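Local coordinates for protein prephenate dehydratase (Arthrobacter aurescens, PDB 3MWB) that probably converts prephenate to phenylpyruvate, losing carbon dioxide and water on the way to L-phenylalanine, and binds L-phenylalanine, at residues Val7-Gln15 with Val47-Pro58; Ala199-Pro209 with Ser271-Arg282. All coordinates share one frame; numbering follows the deposited sequence.

In the fold
Interaction 1 joins two neighbouring parallel strands of the prephenate dehydratase region, whereas interaction 2 joins two antiparallel strands of the ACT domain region; their centres lie about 21 Å apart. Where the two parts of the protein meet, Arg48 NH2 of the first contact comes within 4.0 Å of Arg275 NH2 of the second. Arg48 NH2 bonds Ala73 O and Gln78 O, and Arg275 NH2 makes a weak bond to the same Gln78 O. The bound phenylalanine belongs to the second region: it touches Leu208, and the side chain of Pro209 is about 8 Å from it. The side chain of Phe11 is about 12 Å from that of Gln164, a magnesium-binding residue whose metal is absent here.

Interaction 1 of 2, residues Val7-Gln15 with Val47-Pro58; sequences VTYTFLGPQ and VRAGEADAAMVP
Thr10 and Ala55 pair in parallel register, and around them the contact is packed most tightly. Thr10 OG1 sits 3.2 Å from Ala55 CB, held between its own backbone N and carbonyl carbon (chi1 64°), and its polar partner is Ala43 O on helix 40-48. The same torsion puts Thr10 CG2 anti to the carbonyl carbon, against Ala52 CB at 3.7 Å. Backbone bonds fix the register: Thr10 N gives its hydrogen to Ala54 O, and Thr10 O receives Met56 N at 2.9 Å. On the other face of the sheet, Ala54 CB lies 3.7 Å from Tyr9 CD1, while Ala54 O lies in the plane of the tyrosine ring at its edge. Beyond this, Leu12 N reaches Met56 O only weakly.

The Thr8 end is more open to solvent, with Val7 exposed and Asp53 partly so, yet it is firmly bonded. There Asp53 holds both the N and the O of Thr8: its OD2 takes Thr8 N at 2.7 Å through the anti lone pair, and its own N donates to Thr8 O, also at 2.7 Å. A second, weak bond to Thr8 O comes from Ala54 N. Strands 8-12 and 54-60 are thus a parallel pair within a mixed five-stranded sheet, with helix 40-48 leading into the second strand, consistent with the periplasmic-binding-protein-like fold of prephenate dehydratases.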
# COMPACT_ATOMS: atom_id res chain seq x y z
N VAL A 7 36.55 29.97 -12.93
CA VAL A 7 35.63 28.77 -12.98
C VAL A 7 36.26 27.49 -13.58
O VAL A 7 36.78 27.49 -14.70
CB VAL A 7 34.25 29.13 -13.65
CG1 VAL A 7 34.41 30.26 -14.68
CG2 VAL A 7 33.56 27.90 -14.26
N THR A 8 36.21 26.40 -12.82
CA THR A 8 36.95 25.19 -13.16
C THR A 8 36.03 23.98 -13.20
O THR A 8 35.34 23.70 -12.24
CB THR A 8 38.09 24.93 -12.13
OG1 THR A 8 38.90 26.10 -11.98
CG2 THR A 8 38.97 23.77 -12.57
N TYR A 9 36.04 23.27 -14.31
CA TYR A 9 35.31 22.03 -14.42
C TYR A 9 36.26 20.87 -14.50
O TYR A 9 37.34 20.98 -15.09
CB TYR A 9 34.47 22.04 -15.69
CG TYR A 9 33.35 23.04 -15.68
CD1 TYR A 9 32.34 22.97 -14.72
CD2 TYR A 9 33.29 24.04 -16.65
CE1 TYR A 9 31.31 23.89 -14.72
CE2 TYR A 9 32.25 24.97 -16.64
CZ TYR A 9 31.27 24.88 -15.68
OH TYR A 9 30.24 25.79 -15.68
N THR A 10 35.85 19.75 -13.91
CA THR A 10 36.45 18.49 -14.22
C THR A 10 35.43 17.66 -15.02
O THR A 10 34.25 18.00 -15.08
CB THR A 10 36.91 17.72 -12.98
OG1 THR A 10 35.79 17.40 -12.15
CG2 THR A 10 37.92 18.56 -12.16
N PHE A 11 35.90 16.59 -15.63
CA PHE A 11 35.06 15.67 -16.38
C PHE A 11 35.80 14.37 -16.54
O PHE A 11 37.03 14.31 -16.34
CB PHE A 11 34.66 16.23 -17.75
CG PHE A 11 35.81 16.47 -18.69
CD1 PHE A 11 36.59 17.62 -18.58
CD2 PHE A 11 36.10 15.57 -19.71
CE1 PHE A 11 37.63 17.85 -19.45
CE2 PHE A 11 37.15 15.79 -20.59
CZ PHE A 11 37.91 16.93 -20.46
N LEU A 12 35.05 13.32 -16.88
CA LEU A 12 35.63 12.02 -17.13
C LEU A 12 36.43 12.11 -18.43
O LEU A 12 35.87 12.36 -19.50
CB LEU A 12 34.54 10.95 -17.23
CG LEU A 12 34.99 9.50 -17.40
CD1 LEU A 12 35.85 9.01 -16.23
CD2 LEU A 12 33.79 8.57 -17.59
N GLY A 13 37.74 11.95 -18.32
CA GLY A 13 38.62 12.08 -19.47
C GLY A 13 38.75 10.77 -20.21
O GLY A 13 38.07 9.79 -19.87
N PRO A 14 39.64 10.73 -21.21
CA PRO A 14 40.51 11.85 -21.58
C PRO A 14 39.80 12.92 -22.42
O PRO A 14 38.58 12.90 -22.55
CB PRO A 14 41.64 11.16 -22.38
CG PRO A 14 40.98 9.89 -22.96
CD PRO A 14 39.76 9.59 -22.14
N GLN A 15 40.55 13.88 -22.96
CA GLN A 15 39.97 14.89 -23.83
C GLN A 15 39.41 14.24 -25.11
O GLN A 15 39.88 13.18 -25.54
CB GLN A 15 40.97 16.03 -24.12
CG GLN A 15 41.30 16.87 -22.86
CD GLN A 15 42.12 18.13 -23.14
OE1 GLN A 15 42.68 18.31 -24.22
NE2 GLN A 15 42.20 19.01 -22.13
N VAL A 47 36.19 18.29 -6.98
CA VAL A 47 35.09 19.16 -6.56
C VAL A 47 34.96 19.16 -5.03
O VAL A 47 34.92 20.21 -4.39
CB VAL A 47 33.73 18.72 -7.23
CG1 VAL A 47 32.57 19.50 -6.66
CG2 VAL A 47 33.80 18.89 -8.76
N ARG A 48 34.90 17.96 -4.46
CA ARG A 48 34.82 17.80 -3.00
C ARG A 48 35.96 18.52 -2.24
O ARG A 48 35.72 19.08 -1.17
CB ARG A 48 34.77 16.32 -2.64
CG ARG A 48 33.44 15.69 -3.01
CD ARG A 48 33.52 14.18 -3.16
NE ARG A 48 32.22 13.59 -2.81
CZ ARG A 48 31.78 12.42 -3.26
NH1 ARG A 48 32.51 11.70 -4.09
NH2 ARG A 48 30.59 11.97 -2.87
N ALA A 49 37.17 18.49 -2.80
CA ALA A 49 38.35 19.09 -2.18
C ALA A 49 38.41 20.61 -2.30
O ALA A 49 39.31 21.24 -1.75
CB ALA A 49 39.65 18.48 -2.75
N GLY A 50 37.46 21.20 -3.02
CA GLY A 50 37.45 22.65 -3.18
C GLY A 50 38.26 23.17 -4.36
O GLY A 50 38.49 24.36 -4.46
N GLU A 51 38.69 22.27 -5.24
CA GLU A 51 39.65 22.62 -6.31
C GLU A 51 39.03 22.67 -7.70
O GLU A 51 39.72 22.92 -8.67
CB GLU A 51 40.80 21.61 -6.35
CG GLU A 51 41.58 21.44 -5.06
CD GLU A 51 42.59 22.53 -4.83
OE1 GLU A 51 42.21 23.72 -4.71
OE2 GLU A 51 43.78 22.18 -4.72
N ALA A 52 37.73 22.36 -7.80
CA ALA A 52 36.99 22.54 -9.04
C ALA A 52 35.58 22.96 -8.67
O ALA A 52 35.09 22.62 -7.60
CB ALA A 52 36.96 21.25 -9.86
N ASP A 53 34.93 23.70 -9.55
CA ASP A 53 33.59 24.15 -9.24
C ASP A 53 32.54 23.07 -9.46
O ASP A 53 31.62 22.95 -8.67
CB ASP A 53 33.25 25.40 -10.04
CG ASP A 53 34.11 26.56 -9.64
OD1 ASP A 53 33.98 27.01 -8.48
OD2 ASP A 53 34.94 27.00 -10.47
N ALA A 54 32.68 22.30 -10.53
CA ALA A 54 31.70 21.28 -10.85
C ALA A 54 32.36 20.19 -11.67
O ALA A 54 33.39 20.43 -12.31
CB ALA A 54 30.54 21.91 -11.61
N ALA A 55 31.76 19.00 -11.66
CA ALA A 55 32.29 17.87 -12.39
C ALA A 55 31.21 17.34 -13.32
O ALA A 55 30.08 17.15 -12.89
CB ALA A 55 32.73 16.78 -11.43
N MSE A 56 31.56 17.11 -14.59
CA MSE A 56 30.63 16.59 -15.58
C MSE A 56 30.84 15.09 -15.76
O MSE A 56 31.88 14.65 -16.26
CB MSE A 56 30.80 17.31 -16.92
CG MSE A 56 29.75 16.91 -17.97
SE MSE A 56 27.92 17.52 -17.50
CE MSE A 56 27.96 19.42 -17.95
N VAL A 57 29.84 14.31 -15.35
CA VAL A 57 29.96 12.86 -15.35
C VAL A 57 28.73 12.21 -15.96
O VAL A 57 27.62 12.75 -15.84
CB VAL A 57 30.24 12.31 -13.92
CG1 VAL A 57 31.59 12.83 -13.39
CG2 VAL A 57 29.10 12.69 -12.93
N PRO A 58 28.90 11.05 -16.62
CA PRO A 58 27.75 10.40 -17.25
C PRO A 58 26.91 9.67 -16.21
O PRO A 58 27.44 9.20 -15.20
CB PRO A 58 28.40 9.39 -18.20
CG PRO A 58 29.68 8.99 -17.51
CD PRO A 58 30.12 10.20 -16.68

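Interaction 2 of 2, residues Ala199-Pro209 with Ser271-Arg282; sequences ADKTTVVVPLP and SPATRFLGSYAR
In the four-stranded antiparallel sheet of the ACT domain, strand 200-207 runs beside strand 275-281, outermost within the chain, and Thr203 and Tyr280 join hydroxyls across the pair. Tyr280 OH donates to Thr203 OG1 at 2.6 Å, meeting it at the ring edge and in the ring plane; Asp250 also bonds this threonine oxygen. Over one ring face lies Lys201 CB, 4.0 Å from the centroid in a CH-pi contact, while the lysine amine continues to Glu85. With CG set between backbone N and carbonyl carbon (chi1 52°), the ring folds back over strand 200-207. A phenylalanine in place of Tyr280 would probably leave Thr203 OG1 without its hydroxyl donor.

A beta bulge at Leu277 and Gly278 sets two residues against Thr203 and shifts the register by one; Gly278 takes the positive phi (103°) there. Thr203 N bonds Gly278 O at 3.0 Å and Thr203 O accepts Leu277 N. On the face away from Tyr280, Ser279 OG donates to Thr202 OG1 at 2.6 Å, and Thr202 CG2 meets Phe276 CE1 at 3.5 Å. At the far end Ser271 OG, anti to its own N (chi1 -172°), donates to Pro207 O at 2.6 Å.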
# COMPACT_ATOMS: atom_id res chain seq x y z
N ALA A 199 9.47 22.71 -14.15
CA ALA A 199 9.92 21.59 -14.96
C ALA A 199 11.26 21.11 -14.40
O ALA A 199 12.29 21.15 -15.07
CB ALA A 199 10.02 22.00 -16.45
N ASP A 200 11.23 20.65 -13.15
CA ASP A 200 12.46 20.34 -12.43
C ASP A 200 12.52 18.86 -12.11
O ASP A 200 11.51 18.14 -12.17
CB ASP A 200 12.53 21.14 -11.12
CG ASP A 200 12.68 22.64 -11.35
OD1 ASP A 200 13.54 23.06 -12.14
OD2 ASP A 200 11.92 23.42 -10.73
N LYS A 201 13.72 18.43 -11.73
CA LYS A 201 13.98 17.09 -11.27
C LYS A 201 14.61 17.18 -9.88
O LYS A 201 15.37 18.11 -9.59
CB LYS A 201 14.96 16.44 -12.26
CG LYS A 201 14.97 14.94 -12.28
CD LYS A 201 15.82 14.39 -13.47
CE LYS A 201 15.02 14.13 -14.75
NZ LYS A 201 15.94 13.59 -15.80
N THR A 202 14.28 16.23 -9.01
CA THR A 202 14.92 16.13 -7.72
C THR A 202 15.50 14.73 -7.57
O THR A 202 14.81 13.74 -7.82
CB THR A 202 13.97 16.51 -6.54
OG1 THR A 202 13.60 17.90 -6.64
CG2 THR A 202 14.63 16.29 -5.15
N THR A 203 16.76 14.66 -7.15
CA THR A 203 17.47 13.39 -6.97
C THR A 203 17.81 13.16 -5.50
O THR A 203 18.25 14.08 -4.79
CB THR A 203 18.77 13.33 -7.85
OG1 THR A 203 18.44 13.55 -9.24
CG2 THR A 203 19.46 11.96 -7.75
N VAL A 204 17.61 11.92 -5.05
CA VAL A 204 17.96 11.50 -3.70
C VAL A 204 18.60 10.11 -3.69
O VAL A 204 18.40 9.31 -4.61
CB VAL A 204 16.73 11.44 -2.75
CG1 VAL A 204 16.23 12.82 -2.46
CG2 VAL A 204 15.61 10.53 -3.32
N VAL A 205 19.36 9.83 -2.64
CA VAL A 205 19.88 8.49 -2.43
C VAL A 205 19.37 8.04 -1.08
O VAL A 205 19.63 8.71 -0.07
CB VAL A 205 21.43 8.44 -2.48
CG1 VAL A 205 21.94 7.05 -1.96
CG2 VAL A 205 21.93 8.73 -3.89
N VAL A 206 18.62 6.94 -1.07
CA VAL A 206 17.97 6.47 0.17
C VAL A 206 18.54 5.12 0.59
O VAL A 206 18.35 4.10 -0.10
CB VAL A 206 16.41 6.38 0.02
CG1 VAL A 206 15.73 6.08 1.37
CG2 VAL A 206 15.85 7.68 -0.63
N PRO A 207 19.26 5.11 1.73
CA PRO A 207 19.76 3.88 2.32
C PRO A 207 18.59 3.06 2.86
O PRO A 207 17.67 3.60 3.48
CB PRO A 207 20.64 4.37 3.48
CG PRO A 207 20.96 5.79 3.15
CD PRO A 207 19.73 6.30 2.44
N LEU A 208 18.62 1.76 2.60
CA LEU A 208 17.65 0.85 3.18
C LEU A 208 18.02 0.53 4.63
O LEU A 208 19.10 0.00 4.89
CB LEU A 208 17.57 -0.42 2.34
CG LEU A 208 16.51 -1.46 2.67
CD1 LEU A 208 15.10 -0.92 2.43
CD2 LEU A 208 16.75 -2.68 1.84
N PRO A 209 17.12 0.82 5.59
CA PRO A 209 17.43 0.52 6.99
C PRO A 209 17.29 -0.95 7.34
O PRO A 209 18.06 -1.46 8.15
CB PRO A 209 16.38 1.33 7.77
CG PRO A 209 15.77 2.28 6.77
CD PRO A 209 15.85 1.57 5.46
N SER A 271 14.42 6.77 6.84
CA SER A 271 15.85 6.60 6.62
C SER A 271 16.57 7.95 6.85
O SER A 271 16.79 8.71 5.89
CB SER A 271 16.08 6.08 5.20
OG SER A 271 17.44 5.72 4.99
N PRO A 272 16.96 8.24 8.10
CA PRO A 272 17.61 9.52 8.44
C PRO A 272 18.94 9.80 7.72
O PRO A 272 19.37 10.96 7.66
CB PRO A 272 17.84 9.41 9.96
CG PRO A 272 16.87 8.40 10.43
CD PRO A 272 16.66 7.43 9.30
N ALA A 273 19.60 8.77 7.20
CA ALA A 273 20.81 8.99 6.42
C ALA A 273 20.56 9.27 4.94
O ALA A 273 21.49 9.22 4.15
CB ALA A 273 21.82 7.83 6.61
N THR A 274 19.31 9.55 4.55
CA THR A 274 18.99 9.95 3.16
C THR A 274 19.87 11.13 2.71
O THR A 274 20.08 12.08 3.46
CB THR A 274 17.48 10.27 3.00
OG1 THR A 274 16.73 9.05 3.14
CG2 THR A 274 17.16 10.86 1.64
N ARG A 275 20.38 11.04 1.48
CA ARG A 275 21.20 12.09 0.92
C ARG A 275 20.36 12.86 -0.09
O ARG A 275 19.69 12.27 -0.95
CB ARG A 275 22.43 11.52 0.23
CG ARG A 275 23.37 10.76 1.14
CD ARG A 275 24.41 10.02 0.33
NE ARG A 275 25.38 10.92 -0.31
CZ ARG A 275 26.55 11.28 0.23
NH1 ARG A 275 26.90 10.85 1.43
NH2 ARG A 275 27.38 12.08 -0.44
N PHE A 276 20.41 14.17 0.03
CA PHE A 276 19.76 15.03 -0.95
C PHE A 276 20.77 15.41 -2.04
O PHE A 276 21.84 15.98 -1.75
CB PHE A 276 19.16 16.27 -0.29
CG PHE A 276 18.50 17.22 -1.26
CD1 PHE A 276 17.23 16.94 -1.79
CD2 PHE A 276 19.14 18.40 -1.63
CE1 PHE A 276 16.62 17.79 -2.68
CE2 PHE A 276 18.52 19.27 -2.51
CZ PHE A 276 17.27 18.97 -3.04
N LEU A 277 20.43 15.08 -3.29
CA LEU A 277 21.33 15.30 -4.46
C LEU A 277 20.88 16.44 -5.40
O LEU A 277 21.33 16.55 -6.54
CB LEU A 277 21.51 13.98 -5.23
CG LEU A 277 22.60 12.99 -4.80
CD1 LEU A 277 23.97 13.63 -4.99
CD2 LEU A 277 22.44 12.54 -3.38
N GLY A 278 20.00 17.30 -4.92
CA GLY A 278 19.71 18.51 -5.66
C GLY A 278 18.40 18.47 -6.40
O GLY A 278 17.84 17.39 -6.71
N SER A 279 17.90 19.67 -6.65
CA SER A 279 16.78 19.92 -7.56
C SER A 279 17.39 20.75 -8.66
O SER A 279 18.27 21.59 -8.41
CB SER A 279 15.65 20.70 -6.86
OG SER A 279 15.05 19.92 -5.84
N TYR A 280 16.96 20.49 -9.89
CA TYR A 280 17.59 21.11 -11.06
C TYR A 280 16.65 20.98 -12.25
O TYR A 280 15.79 20.07 -12.28
CB TYR A 280 18.97 20.46 -11.37
CG TYR A 280 18.90 18.96 -11.45
CD1 TYR A 280 18.99 18.18 -10.29
CD2 TYR A 280 18.69 18.32 -12.67
CE1 TYR A 280 18.86 16.80 -10.34
CE2 TYR A 280 18.57 16.88 -12.72
CZ TYR A 280 18.66 16.16 -11.54
OH TYR A 280 18.58 14.77 -11.52
N ALA A 281 16.83 21.87 -13.22
CA ALA A 281 15.99 21.91 -14.42
C ALA A 281 16.13 20.63 -15.23
O ALA A 281 17.24 20.11 -15.40
CB ALA A 281 16.35 23.13 -15.29
N ARG A 282 15.00 20.11 -15.71
CA ARG A 282 14.99 19.00 -16.68
C ARG A 282 15.56 19.46 -18.01
O ARG A 282 15.16 20.51 -18.53
CB ARG A 282 13.57 18.44 -16.91
CG ARG A 282 12.89 17.86 -15.63
CD ARG A 282 11.52 17.19 -15.89
NE ARG A 282 11.45 16.39 -17.11
CZ ARG A 282 11.28 15.06 -17.17
NH1 ARG A 282 11.15 14.34 -16.06
NH2 ARG A 282 11.25 14.46 -18.35
O HOH W 1 13.23 22.42 -17.49